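Local coordinates for Serine/threonine-protein kinase/endoribonuclease IRE1 (Saccharomyces cerevisiae, PDB 2BE1), which senses unfolded proteins in the endoplasmic reticulum lumen through its N-terminal domain and, once activated, splices HAC1 precursor mRNA to switch on the unfolded protein response, at residues A[54-59]-A[73-78]; A[48-53]-A[185-190]. One frame throughout, in Å; residues are numbered along the deposited sequence.

Overall arrangement
In the beta-rich lumenal domain of IRE1, the run 48-59 makes one contact inside its own three-stranded sheet and another with the loop that leads into strand 190-195. Both contacts lie at the surface, on the same side of the domain, their centres about 12 Å apart. Interaction 1 joins neighbours within that sheet, at the end where strands 57-61 and 68-73 part; a backbone hydrogen bond and a beta bridge dominate it. Interaction 2 brings together two loops far apart in sequence, and its chemistry leans on a proline packed over a tyrosine ring. E49 of interaction 2 links them: its carboxylate probably accepts hydrogen bonds from T58 OG1 and L59 N, while its CB stays against the Y187 ring.

Interaction 1 of 2, residues A[54-59]-A[73-78]; sequences ETYETL and NAHQGL
Y56 and E57 run antiparallel to A74 and N73, and E57 pairs with N73 as a non-hydrogen-bonded bridge whose CA atoms are 4.1 Å apart. One step beyond, A74 N donates to Y56 O over 2.8 Å, with an angle of 154° at the hydrogen. The same carbonyl receives a CA-H...O contact from N73, its CA 3.2 Å from Y56 O, so consecutive residues converge on one acceptor. Y56 CB meets A74 CB at 3.4 Å. With CG anti to the carbonyl carbon (chi1 -51°), the tyrosine ring swings away from A74 CB, and H75 NE2 lies at its edge, 4.3 Å from Y56 CD2. Farther out, Y56 OH makes a weak hydrogen bond to E323, and A74 leans on F322, which places residues of the 319-323 region against this corner. E57 and N73 project from one face of the sheet, where E57 CG rests 3.8 Å from N73 CB. An inverse gamma turn centred on Y56 leads into strand 57-61, the first strand of a three-stranded antiparallel meander in which 68-73 is the middle strand and 77-84 the third.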
ATOM      1  N   GLU A  54       7.453  26.112 -19.365  1.00 68.18           N
ATOM      2  CA  GLU A  54       6.391  26.269 -20.354  1.00 69.43           C
ATOM      3  C   GLU A  54       5.088  26.672 -19.605  1.00 68.50           C
ATOM      4  O   GLU A  54       4.641  27.827 -19.720  1.00 68.76           O
ATOM      5  CB  GLU A  54       6.252  25.025 -21.247  1.00 69.12           C
ATOM      6  CG  GLU A  54       6.069  23.727 -20.454  1.00 72.20           C
ATOM      7  CD  GLU A  54       5.886  22.489 -21.329  1.00 72.87           C
ATOM      8  OE1 GLU A  54       6.905  21.899 -21.759  1.00 77.65           O
ATOM      9  OE2 GLU A  54       4.723  22.075 -21.566  1.00 76.84           O
ATOM     10  N   THR A  55       4.508  25.757 -18.812  1.00 67.93           N
ATOM     11  CA  THR A  55       3.378  26.098 -17.902  1.00 66.87           C
ATOM     12  C   THR A  55       3.884  26.702 -16.596  1.00 66.06           C
ATOM     13  O   THR A  55       4.816  26.144 -16.000  1.00 66.78           O
ATOM     14  CB  THR A  55       2.498  24.882 -17.501  1.00 67.16           C
ATOM     15  OG1 THR A  55       1.905  25.183 -16.230  1.00 67.58           O
ATOM     16  CG2 THR A  55       3.293  23.523 -17.391  1.00 66.16           C
ATOM     17  N   TYR A  56       3.290  27.796 -16.111  1.00 64.39           N
ATOM     18  CA  TYR A  56       3.903  28.464 -14.912  1.00 62.79           C
ATOM     19  C   TYR A  56       3.473  27.856 -13.570  1.00 60.71           C
ATOM     20  O   TYR A  56       3.089  28.581 -12.635  1.00 60.01           O
ATOM     21  CB  TYR A  56       3.678  29.966 -14.921  1.00 63.44           C
ATOM     22  CG  TYR A  56       4.090  30.576 -16.221  1.00 64.94           C
ATOM     23  CD1 TYR A  56       5.340  30.287 -16.773  1.00 65.75           C
ATOM     24  CD2 TYR A  56       3.224  31.436 -16.930  1.00 66.28           C
ATOM     25  CE1 TYR A  56       5.741  30.861 -18.000  1.00 66.51           C
ATOM     26  CE2 TYR A  56       3.609  32.028 -18.153  1.00 66.54           C
ATOM     27  CZ  TYR A  56       4.875  31.739 -18.683  1.00 65.95           C
ATOM     28  OH  TYR A  56       5.286  32.307 -19.886  1.00 64.94           O
ATOM     29  N   GLU A  57       3.557  26.523 -13.507  1.00 57.94           N
ATOM     30  CA  GLU A  57       3.038  25.729 -12.413  1.00 55.01           C
ATOM     31  C   GLU A  57       4.038  24.735 -11.985  1.00 51.56           C
ATOM     32  O   GLU A  57       4.792  24.222 -12.811  1.00 51.39           O
ATOM     33  CB  GLU A  57       1.937  24.836 -12.891  1.00 55.72           C
ATOM     34  CG  GLU A  57       0.742  25.471 -13.373  1.00 59.36           C
ATOM     35  CD  GLU A  57      -0.095  24.395 -13.871  1.00 64.56           C
ATOM     36  OE1 GLU A  57       0.346  23.247 -13.638  1.00 66.38           O
ATOM     37  OE2 GLU A  57      -1.159  24.667 -14.467  1.00 68.49           O
ATOM     38  N   THR A  58       3.927  24.353 -10.722  1.00 47.16           N
ATOM     39  CA  THR A  58       4.793  23.374 -10.186  1.00 42.78           C
ATOM     40  C   THR A  58       4.105  22.578  -9.075  1.00 39.89           C
ATOM     41  O   THR A  58       3.250  23.100  -8.338  1.00 39.00           O
ATOM     42  CB  THR A  58       6.044  24.086  -9.763  1.00 42.74           C
ATOM     43  OG1 THR A  58       7.138  23.172  -9.710  1.00 42.24           O
ATOM     44  CG2 THR A  58       5.829  24.733  -8.465  1.00 43.98           C
ATOM     45  N   LEU A  59       4.449  21.297  -8.982  1.00 36.80           N
ATOM     46  CA  LEU A  59       3.876  20.433  -7.956  1.00 34.65           C
ATOM     47  C   LEU A  59       4.713  20.474  -6.725  1.00 33.17           C
ATOM     48  O   LEU A  59       5.942  20.416  -6.840  1.00 33.67           O
ATOM     49  CB  LEU A  59       3.810  18.991  -8.419  1.00 34.59           C
ATOM     50  CG  LEU A  59       2.873  18.104  -7.595  1.00 34.10           C
ATOM     51  CD1 LEU A  59       1.548  18.780  -7.325  1.00 32.63           C
ATOM     52  CD2 LEU A  59       2.638  16.797  -8.260  1.00 33.33           C
ATOM     53  N   ASN A  73       0.829  28.011  -9.170  1.00 34.67           N
ATOM     54  CA  ASN A  73       0.724  28.553 -10.498  1.00 36.13           C
ATOM     55  C   ASN A  73       0.865  30.070 -10.434  1.00 36.71           C
ATOM     56  O   ASN A  73       0.217  30.724  -9.612  1.00 36.88           O
ATOM     57  CB  ASN A  73      -0.610  28.176 -11.132  1.00 36.02           C
ATOM     58  CG  ASN A  73      -0.997  29.117 -12.251  1.00 37.30           C
ATOM     59  OD1 ASN A  73      -0.357  30.132 -12.484  1.00 40.16           O
ATOM     60  ND2 ASN A  73      -2.025  28.771 -12.970  1.00 40.25           N
ATOM     61  N   ALA A  74       1.679  30.609 -11.348  1.00 37.61           N
ATOM     62  CA  ALA A  74       2.043  32.041 -11.383  1.00 37.90           C
ATOM     63  C   ALA A  74       0.840  32.932 -11.545  1.00 37.70           C
ATOM     64  O   ALA A  74       0.890  34.073 -11.132  1.00 37.50           O
ATOM     65  CB  ALA A  74       3.051  32.317 -12.496  1.00 37.97           C
ATOM     66  N   HIS A  75      -0.214  32.392 -12.141  1.00 37.82           N
ATOM     67  CA  HIS A  75      -1.527  33.008 -12.185  1.00 38.94           C
ATOM     68  C   HIS A  75      -2.303  33.033 -10.859  1.00 38.28           C
ATOM     69  O   HIS A  75      -2.962  34.030 -10.566  1.00 37.84           O
ATOM     70  CB  HIS A  75      -2.393  32.303 -13.242  1.00 40.55           C
ATOM     71  CG  HIS A  75      -1.794  32.300 -14.642  1.00 46.00           C
ATOM     72  ND1 HIS A  75      -1.390  33.462 -15.308  1.00 47.82           N
ATOM     73  CD2 HIS A  75      -1.570  31.267 -15.515  1.00 48.27           C
ATOM     74  CE1 HIS A  75      -0.926  33.137 -16.510  1.00 48.09           C
ATOM     75  NE2 HIS A  75      -1.028  31.818 -16.663  1.00 49.24           N
ATOM     76  N   GLN A  76      -2.303  31.970 -10.061  1.00 37.67           N
ATOM     77  CA  GLN A  76      -2.985  32.153  -8.769  1.00 38.02           C
ATOM     78  C   GLN A  76      -2.200  31.763  -7.553  1.00 37.25           C
ATOM     79  O   GLN A  76      -2.728  31.176  -6.620  1.00 37.05           O
ATOM     80  CB  GLN A  76      -4.345  31.466  -8.665  1.00 38.62           C
ATOM     81  CG  GLN A  76      -4.951  30.886  -9.925  1.00 42.63           C
ATOM     82  CD  GLN A  76      -4.618  29.405 -10.069  1.00 48.67           C
ATOM     83  OE1 GLN A  76      -5.513  28.527 -10.148  1.00 49.45           O
ATOM     84  NE2 GLN A  76      -3.300  29.109 -10.081  1.00 51.05           N
ATOM     85  N   GLY A  77      -0.932  32.112  -7.550  1.00 36.46           N
ATOM     86  CA  GLY A  77      -0.073  31.756  -6.445  1.00 34.91           C
ATOM     87  C   GLY A  77      -0.211  30.323  -6.003  1.00 33.67           C
ATOM     88  O   GLY A  77      -0.518  29.428  -6.789  1.00 33.27           O
ATOM     89  N   LEU A  78       0.016  30.142  -4.711  1.00 32.98           N
ATOM     90  CA  LEU A  78       0.134  28.850  -4.078  1.00 31.97           C
ATOM     91  C   LEU A  78      -1.216  28.411  -3.586  1.00 33.06           C
ATOM     92  O   LEU A  78      -1.930  29.171  -2.912  1.00 33.34           O
ATOM     93  CB  LEU A  78       1.042  28.972  -2.871  1.00 30.76           C
ATOM     94  CG  LEU A  78       1.194  27.750  -2.002  1.00 27.34           C
ATOM     95  CD1 LEU A  78       1.946  26.787  -2.787  1.00 28.25           C
ATOM     96  CD2 LEU A  78       1.982  28.040  -0.858  1.00 24.68           C
TER

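Interaction 2 of 2, residues A[48-53]-A[185-190]; sequences QEPSRL and ASYNVT
Q48 O is the polar atom on which the opposing loop converges: N188 N lies 2.9 Å from it, and Y187 CA makes a CA-H...O contact with Q48 O at 3.4 Å. The side chains of Q48 and N188 run side by side and point the same way, their amide planes only 12° apart, with Q48 NE2 3.7 Å from N188 CB. The two loops travel in nearly opposite directions, carrying on the antiparallel course of strands 45-46 and 190-195, where T190 and E46 are joined by backbone hydrogen bonds. Further along, P50 sits on the Y187 ring in a CH-pi contact, P50 CD being 3.9 Å from the ring centroid and 24° off its normal. Y187 CG lies anti to its carbonyl carbon (chi1 -63°), which brings the ring back alongside E49 and P50; E49 CB is 3.8 Å from Y187 CE2, while the glutamate's carboxylate turns to L59 N and T58 OG1. An alanine in place of Y187 takes away the ring under P50 CD and beside E49 CB, and a gap would probably open between the two loops. At the far end, P50 CG packs against A185 CB at 4.3 Å.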
ATOM      1  N   GLN A  48       8.563  14.764 -10.144  1.00 47.97           N
ATOM      2  CA  GLN A  48       8.957  14.799 -11.542  1.00 51.75           C
ATOM      3  C   GLN A  48       7.770  15.136 -12.468  1.00 53.24           C
ATOM      4  O   GLN A  48       6.953  14.282 -12.767  1.00 53.19           O
ATOM      5  CB  GLN A  48       9.512  13.448 -11.867  1.00 52.02           C
ATOM      6  CG  GLN A  48      10.432  13.424 -13.004  1.00 55.57           C
ATOM      7  CD  GLN A  48      10.389  12.052 -13.607  1.00 60.46           C
ATOM      8  OE1 GLN A  48      10.414  11.899 -14.833  1.00 64.60           O
ATOM      9  NE2 GLN A  48      10.267  11.028 -12.748  1.00 59.86           N
ATOM     10  N   GLU A  49       7.697  16.391 -12.910  1.00 55.75           N
ATOM     11  CA  GLU A  49       6.493  16.951 -13.513  1.00 58.29           C
ATOM     12  C   GLU A  49       6.742  17.288 -14.979  1.00 59.83           C
ATOM     13  O   GLU A  49       7.848  17.029 -15.464  1.00 59.29           O
ATOM     14  CB  GLU A  49       5.984  18.158 -12.692  1.00 57.93           C
ATOM     15  CG  GLU A  49       6.845  19.418 -12.769  1.00 59.66           C
ATOM     16  CD  GLU A  49       6.758  20.316 -11.525  1.00 59.27           C
ATOM     17  OE1 GLU A  49       7.759  21.023 -11.263  1.00 59.16           O
ATOM     18  OE2 GLU A  49       5.712  20.317 -10.826  1.00 60.33           O
ATOM     19  N   PRO A  50       5.710  17.832 -15.695  1.00 62.06           N
ATOM     20  CA  PRO A  50       5.875  18.002 -17.135  1.00 63.52           C
ATOM     21  C   PRO A  50       6.614  19.315 -17.554  1.00 64.93           C
ATOM     22  O   PRO A  50       7.258  19.314 -18.624  1.00 66.21           O
ATOM     23  CB  PRO A  50       4.432  17.877 -17.688  1.00 63.15           C
ATOM     24  CG  PRO A  50       3.553  18.319 -16.590  1.00 62.37           C
ATOM     25  CD  PRO A  50       4.372  18.313 -15.279  1.00 62.41           C
ATOM     26  N   SER A  51       6.577  20.395 -16.766  1.00 65.26           N
ATOM     27  CA  SER A  51       7.536  21.489 -17.026  1.00 65.94           C
ATOM     28  C   SER A  51       7.141  22.885 -16.572  1.00 66.78           C
ATOM     29  O   SER A  51       6.265  23.528 -17.180  1.00 67.06           O
ATOM     30  CB  SER A  51       7.943  21.564 -18.506  1.00 65.73           C
ATOM     31  OG  SER A  51       8.876  22.603 -18.710  1.00 64.52           O
ATOM     32  N   ARG A  52       7.879  23.364 -15.563  1.00 66.99           N
ATOM     33  CA  ARG A  52       7.598  24.606 -14.820  1.00 67.12           C
ATOM     34  C   ARG A  52       7.767  25.886 -15.598  1.00 66.81           C
ATOM     35  O   ARG A  52       7.295  26.958 -15.155  1.00 66.57           O
ATOM     36  CB  ARG A  52       8.521  24.672 -13.607  1.00 67.54           C
ATOM     37  CG  ARG A  52       8.375  23.429 -12.711  1.00 68.92           C
ATOM     38  CD  ARG A  52       9.705  22.915 -12.179  1.00 70.75           C
ATOM     39  NE  ARG A  52      10.478  23.979 -11.531  1.00 71.19           N
ATOM     40  CZ  ARG A  52      11.563  23.764 -10.797  1.00 72.27           C
ATOM     41  NH1 ARG A  52      11.989  22.518 -10.619  1.00 71.61           N
ATOM     42  NH2 ARG A  52      12.219  24.794 -10.238  1.00 74.79           N
ATOM     43  N   LEU A  53       8.462  25.761 -16.736  1.00 66.94           N
ATOM     44  CA  LEU A  53       8.913  26.920 -17.557  1.00 66.79           C
ATOM     45  C   LEU A  53       7.959  27.180 -18.746  1.00 67.45           C
ATOM     46  O   LEU A  53       7.660  28.345 -19.063  1.00 67.50           O
ATOM     47  CB  LEU A  53      10.425  26.852 -17.962  1.00 65.57           C
ATOM     48  CG  LEU A  53      11.492  26.579 -16.867  1.00 63.23           C
ATOM     49  CD1 LEU A  53      12.916  26.818 -17.362  1.00 60.33           C
ATOM     50  CD2 LEU A  53      11.246  27.287 -15.508  1.00 60.34           C
ATOM     51  N   ALA A 185       0.886  15.280 -20.318  1.00 68.21           N
ATOM     52  CA  ALA A 185       1.158  15.999 -19.012  1.00 67.19           C
ATOM     53  C   ALA A 185       1.432  15.059 -17.817  1.00 65.78           C
ATOM     54  O   ALA A 185       0.794  15.156 -16.769  1.00 65.90           O
ATOM     55  CB  ALA A 185       0.013  17.019 -18.657  1.00 66.48           C
ATOM     56  N   SER A 186       2.425  14.184 -18.018  1.00 63.96           N
ATOM     57  CA  SER A 186       2.853  13.064 -17.165  1.00 61.31           C
ATOM     58  C   SER A 186       3.615  13.465 -15.859  1.00 59.29           C
ATOM     59  O   SER A 186       4.760  13.923 -15.906  1.00 59.10           O
ATOM     60  CB  SER A 186       3.753  12.166 -18.039  1.00 61.13           C
ATOM     61  OG  SER A 186       3.479  10.799 -17.858  1.00 61.64           O
ATOM     62  N   TYR A 187       2.992  13.274 -14.703  1.00 56.53           N
ATOM     63  CA  TYR A 187       3.692  13.396 -13.439  1.00 53.99           C
ATOM     64  C   TYR A 187       4.289  12.099 -12.900  1.00 52.32           C
ATOM     65  O   TYR A 187       4.001  10.974 -13.395  1.00 52.78           O
ATOM     66  CB  TYR A 187       2.725  13.862 -12.414  1.00 54.45           C
ATOM     67  CG  TYR A 187       2.214  15.171 -12.736  1.00 55.00           C
ATOM     68  CD1 TYR A 187       1.207  15.322 -13.659  1.00 55.34           C
ATOM     69  CD2 TYR A 187       2.737  16.290 -12.116  1.00 56.59           C
ATOM     70  CE1 TYR A 187       0.706  16.580 -13.959  1.00 57.88           C
ATOM     71  CE2 TYR A 187       2.262  17.563 -12.398  1.00 57.83           C
ATOM     72  CZ  TYR A 187       1.244  17.705 -13.324  1.00 58.17           C
ATOM     73  OH  TYR A 187       0.762  18.961 -13.621  1.00 58.27           O
ATOM     74  N   ASN A 188       5.094  12.263 -11.845  1.00 49.56           N
ATOM     75  CA  ASN A 188       5.697  11.125 -11.156  1.00 46.26           C
ATOM     76  C   ASN A 188       6.384  11.343  -9.842  1.00 42.64           C
ATOM     77  O   ASN A 188       7.574  11.130  -9.742  1.00 42.05           O
ATOM     78  CB  ASN A 188       6.699  10.451 -12.042  1.00 47.06           C
ATOM     79  CG  ASN A 188       6.818   9.030 -11.699  1.00 49.98           C
ATOM     80  OD1 ASN A 188       7.038   8.204 -12.587  1.00 55.09           O
ATOM     81  ND2 ASN A 188       6.639   8.694 -10.386  1.00 50.85           N
ATOM     82  N   VAL A 189       5.617  11.706  -8.832  1.00 38.81           N
ATOM     83  CA  VAL A 189       6.175  11.940  -7.505  1.00 35.14           C
ATOM     84  C   VAL A 189       6.535  10.652  -6.754  1.00 33.55           C
ATOM     85  O   VAL A 189       5.911   9.632  -6.989  1.00 33.87           O
ATOM     86  CB  VAL A 189       5.287  12.880  -6.619  1.00 34.94           C
ATOM     87  CG1 VAL A 189       3.889  13.050  -7.178  1.00 30.97           C
ATOM     88  CG2 VAL A 189       5.334  12.452  -5.125  1.00 32.86           C
ATOM     89  N   THR A 190       7.567  10.703  -5.904  1.00 31.07           N
ATOM     90  CA  THR A 190       7.865   9.636  -4.936  1.00 29.03           C
ATOM     91  C   THR A 190       8.120  10.348  -3.568  1.00 27.72           C
ATOM     92  O   THR A 190       8.730  11.394  -3.545  1.00 27.49           O
ATOM     93  CB  THR A 190       9.045   8.684  -5.415  1.00 28.88           C
ATOM     94  OG1 THR A 190      10.270   9.067  -4.806  1.00 27.07           O
ATOM     95  CG2 THR A 190       9.276   8.740  -6.922  1.00 29.59           C
TER